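Local structure of B-agarase (5Z6P) at residues A[714-720]-A[732-738]. The protein is an agarase of glycoside hydrolase family 50, a glycosidase that probably cleaves beta-galactosidic linkages in agarose. Residues are numbered along the deposited sequence; the frame is centred on the assembly and turned at random.
Sequences YFQYIDS and YNIGFVS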
loop_
_atom_site.group_PDB
_atom_site.type_symbol
_atom_site.label_atom_id
_atom_site.label_comp_id
_atom_site.label_asym_id
_atom_site.label_seq_id
_atom_site.Cartn_x
_atom_site.Cartn_y
_atom_site.Cartn_z
ATOM N N TYR A 714 5.358 9.372 0.282
ATOM C CA TYR A 714 4.061 9.201 -0.332
ATOM C C TYR A 714 4.142 8.311 -1.580
ATOM O O TYR A 714 4.967 8.518 -2.467
ATOM C CB TYR A 714 3.455 10.577 -0.682
ATOM C CG TYR A 714 2.088 10.505 -1.333
ATOM C CD1 TYR A 714 1.955 10.226 -2.693
ATOM C CD2 TYR A 714 0.937 10.692 -0.599
ATOM C CE1 TYR A 714 0.727 10.142 -3.286
ATOM C CE2 TYR A 714 -0.307 10.610 -1.189
ATOM C CZ TYR A 714 -0.401 10.343 -2.540
ATOM O OH TYR A 714 -1.620 10.236 -3.139
ATOM N N PHE A 715 3.264 7.319 -1.635
ATOM C CA PHE A 715 3.236 6.392 -2.768
ATOM C C PHE A 715 2.031 6.777 -3.628
ATOM O O PHE A 715 0.917 6.428 -3.285
ATOM C CB PHE A 715 3.140 4.939 -2.272
ATOM C CG PHE A 715 3.439 3.894 -3.327
ATOM C CD1 PHE A 715 2.531 3.626 -4.334
ATOM C CD2 PHE A 715 4.609 3.162 -3.289
ATOM C CE1 PHE A 715 2.789 2.655 -5.300
ATOM C CE2 PHE A 715 4.872 2.187 -4.252
ATOM C CZ PHE A 715 3.950 1.934 -5.254
ATOM N N GLN A 716 2.234 7.446 -4.761
ATOM C CA GLN A 716 3.484 7.543 -5.493
ATOM C C GLN A 716 3.472 8.831 -6.340
ATOM O O GLN A 716 2.478 9.541 -6.367
ATOM C CB GLN A 716 3.665 6.313 -6.401
ATOM C CG GLN A 716 2.478 6.148 -7.350
ATOM C CD GLN A 716 2.573 4.953 -8.295
ATOM O OE1 GLN A 716 3.583 4.269 -8.346
ATOM N NE2 GLN A 716 1.501 4.713 -9.057
ATOM N N TYR A 717 4.582 9.114 -7.018
ATOM C CA TYR A 717 4.736 10.302 -7.866
ATOM C C TYR A 717 3.613 10.396 -8.914
ATOM O O TYR A 717 2.893 11.384 -8.983
ATOM C CB TYR A 717 6.087 10.255 -8.560
ATOM C CG TYR A 717 6.506 11.458 -9.380
ATOM C CD1 TYR A 717 5.952 12.715 -9.169
ATOM C CD2 TYR A 717 7.487 11.328 -10.355
ATOM C CE1 TYR A 717 6.354 13.804 -9.899
ATOM C CE2 TYR A 717 7.898 12.411 -11.103
ATOM C CZ TYR A 717 7.325 13.660 -10.864
ATOM O OH TYR A 717 7.723 14.760 -11.592
ATOM N N ILE A 718 3.470 9.327 -9.687
ATOM C CA ILE A 718 2.613 9.282 -10.880
ATOM C C ILE A 718 1.348 8.458 -10.641
ATOM O O ILE A 718 1.421 7.391 -10.047
ATOM C CB ILE A 718 3.399 8.685 -12.078
ATOM C CG1 ILE A 718 4.700 9.470 -12.306
ATOM C CG2 ILE A 718 2.550 8.619 -13.341
ATOM C CD1 ILE A 718 5.762 8.680 -13.022
ATOM N N ASP A 719 0.193 8.954 -11.088
ATOM C CA ASP A 719 -1.016 8.131 -11.166
ATOM C C ASP A 719 -0.711 6.711 -11.695
ATOM O O ASP A 719 0.113 6.564 -12.601
ATOM C CB ASP A 719 -2.054 8.797 -12.091
ATOM C CG ASP A 719 -3.112 9.601 -11.337
ATOM O OD1 ASP A 719 -3.152 9.530 -10.092
ATOM O OD2 ASP A 719 -3.926 10.286 -12.007
ATOM N N SER A 720 -1.366 5.685 -11.142
ATOM C CA SER A 720 -1.431 4.383 -11.811
ATOM C C SER A 720 -2.097 4.544 -13.176
ATOM O O SER A 720 -2.947 5.408 -13.329
ATOM C CB SER A 720 -2.251 3.354 -11.024
ATOM O OG SER A 720 -1.855 3.212 -9.680
ATOM N N TYR A 732 -4.994 2.789 -9.337
ATOM C CA TYR A 732 -5.523 3.744 -8.383
ATOM C C TYR A 732 -5.227 5.172 -8.774
ATOM O O TYR A 732 -4.149 5.473 -9.268
ATOM C CB TYR A 732 -4.922 3.518 -6.981
ATOM C CG TYR A 732 -4.910 2.105 -6.460
ATOM C CD1 TYR A 732 -5.850 1.176 -6.883
ATOM C CD2 TYR A 732 -3.965 1.706 -5.526
ATOM C CE1 TYR A 732 -5.843 -0.109 -6.396
ATOM C CE2 TYR A 732 -3.949 0.416 -5.021
ATOM C CZ TYR A 732 -4.898 -0.485 -5.462
ATOM O OH TYR A 732 -4.915 -1.767 -4.996
ATOM N N ASN A 733 -6.167 6.062 -8.483
ATOM C CA ASN A 733 -5.890 7.488 -8.563
ATOM C C ASN A 733 -5.060 7.942 -7.368
ATOM O O ASN A 733 -5.590 8.540 -6.463
ATOM C CB ASN A 733 -7.211 8.290 -8.651
ATOM C CG ASN A 733 -7.013 9.785 -8.469
ATOM O OD1 ASN A 733 -7.776 10.434 -7.763
ATOM N ND2 ASN A 733 -5.969 10.325 -9.079
ATOM N N ILE A 734 -3.756 7.669 -7.377
ATOM C CA ILE A 734 -2.914 8.006 -6.222
ATOM C C ILE A 734 -1.736 8.923 -6.519
ATOM O O ILE A 734 -0.956 9.237 -5.641
ATOM C CB ILE A 734 -2.359 6.731 -5.556
ATOM C CG1 ILE A 734 -1.598 5.873 -6.582
ATOM C CG2 ILE A 734 -3.484 5.978 -4.895
ATOM C CD1 ILE A 734 -0.693 4.831 -5.965
ATOM N N GLY A 735 -1.612 9.373 -7.756
ATOM C CA GLY A 735 -0.472 10.175 -8.106
ATOM C C GLY A 735 -0.509 11.616 -7.625
ATOM O O GLY A 735 -1.571 12.186 -7.372
ATOM N N PHE A 736 0.675 12.195 -7.510
ATOM C CA PHE A 736 0.818 13.643 -7.455
ATOM C C PHE A 736 0.635 14.259 -8.835
ATOM O O PHE A 736 0.166 15.390 -8.950
ATOM C CB PHE A 736 2.172 14.037 -6.877
ATOM C CG PHE A 736 2.087 14.487 -5.456
ATOM C CD1 PHE A 736 1.734 13.593 -4.462
ATOM C CD2 PHE A 736 2.317 15.814 -5.118
ATOM C CE1 PHE A 736 1.627 14.008 -3.150
ATOM C CE2 PHE A 736 2.212 16.238 -3.814
ATOM C CZ PHE A 736 1.867 15.337 -2.824
ATOM N N VAL A 737 0.997 13.505 -9.871
ATOM C CA VAL A 737 0.787 13.950 -11.244
ATOM C C VAL A 737 -0.071 12.960 -12.026
ATOM O O VAL A 737 -0.055 11.771 -11.758
ATOM C CB VAL A 737 2.119 14.182 -11.978
ATOM C CG1 VAL A 737 3.011 15.099 -11.175
ATOM C CG2 VAL A 737 2.837 12.874 -12.294
ATOM N N SER A 738 -0.838 13.466 -12.987
ATOM C CA SER A 738 -1.652 12.594 -13.825
ATOM C C SER A 738 -0.792 11.779 -14.777
ATOM O O SER A 738 0.417 11.940 -14.837
ATOM C CB SER A 738 -2.663 13.402 -14.641
ATOM O OG SER A 738 -1.981 14.168 -15.607
#
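D719 OD1 takes two N-H donors from the 732-738 segment: the backbone N of G735 at 2.8 Å, on the anti side, and ND2 of N733 at 3.1 Å, on the syn side. They reach it from opposite faces of the carboxylate plane, which should limit its rotation. Backbone bonds flank this grip: D719 N meets V737 O almost straight (2.9 Å, 173°) and V737 N binds Y717 O at 3.0 Å, making the single bridge of I718 with V737. G735 CA comes within 3.7 Å of D719 CA. Y714, with CG anti to its backbone N (chi1 -180°), sends OH to I734 O at 2.8 Å, above the carbonyl plane, while the F736 edge meets its ring face in a T-shaped pair with centroids 5.1 Å apart. I734 CD1 packs at the F715 ring edge and on Q716 CG. In the second shell, Y744 binds D719 OD2, Q689 binds N733 OD1, and R692 bonds both Y714 OH and G735 O. The peptide before Q716 is cis. The bridge and the D719 bonds tie together, in a buried contact, two parts of the loop joining strand 709-714 to helix 745-762, consistent with the loop after the final strand of a (beta/alpha)8 barrel.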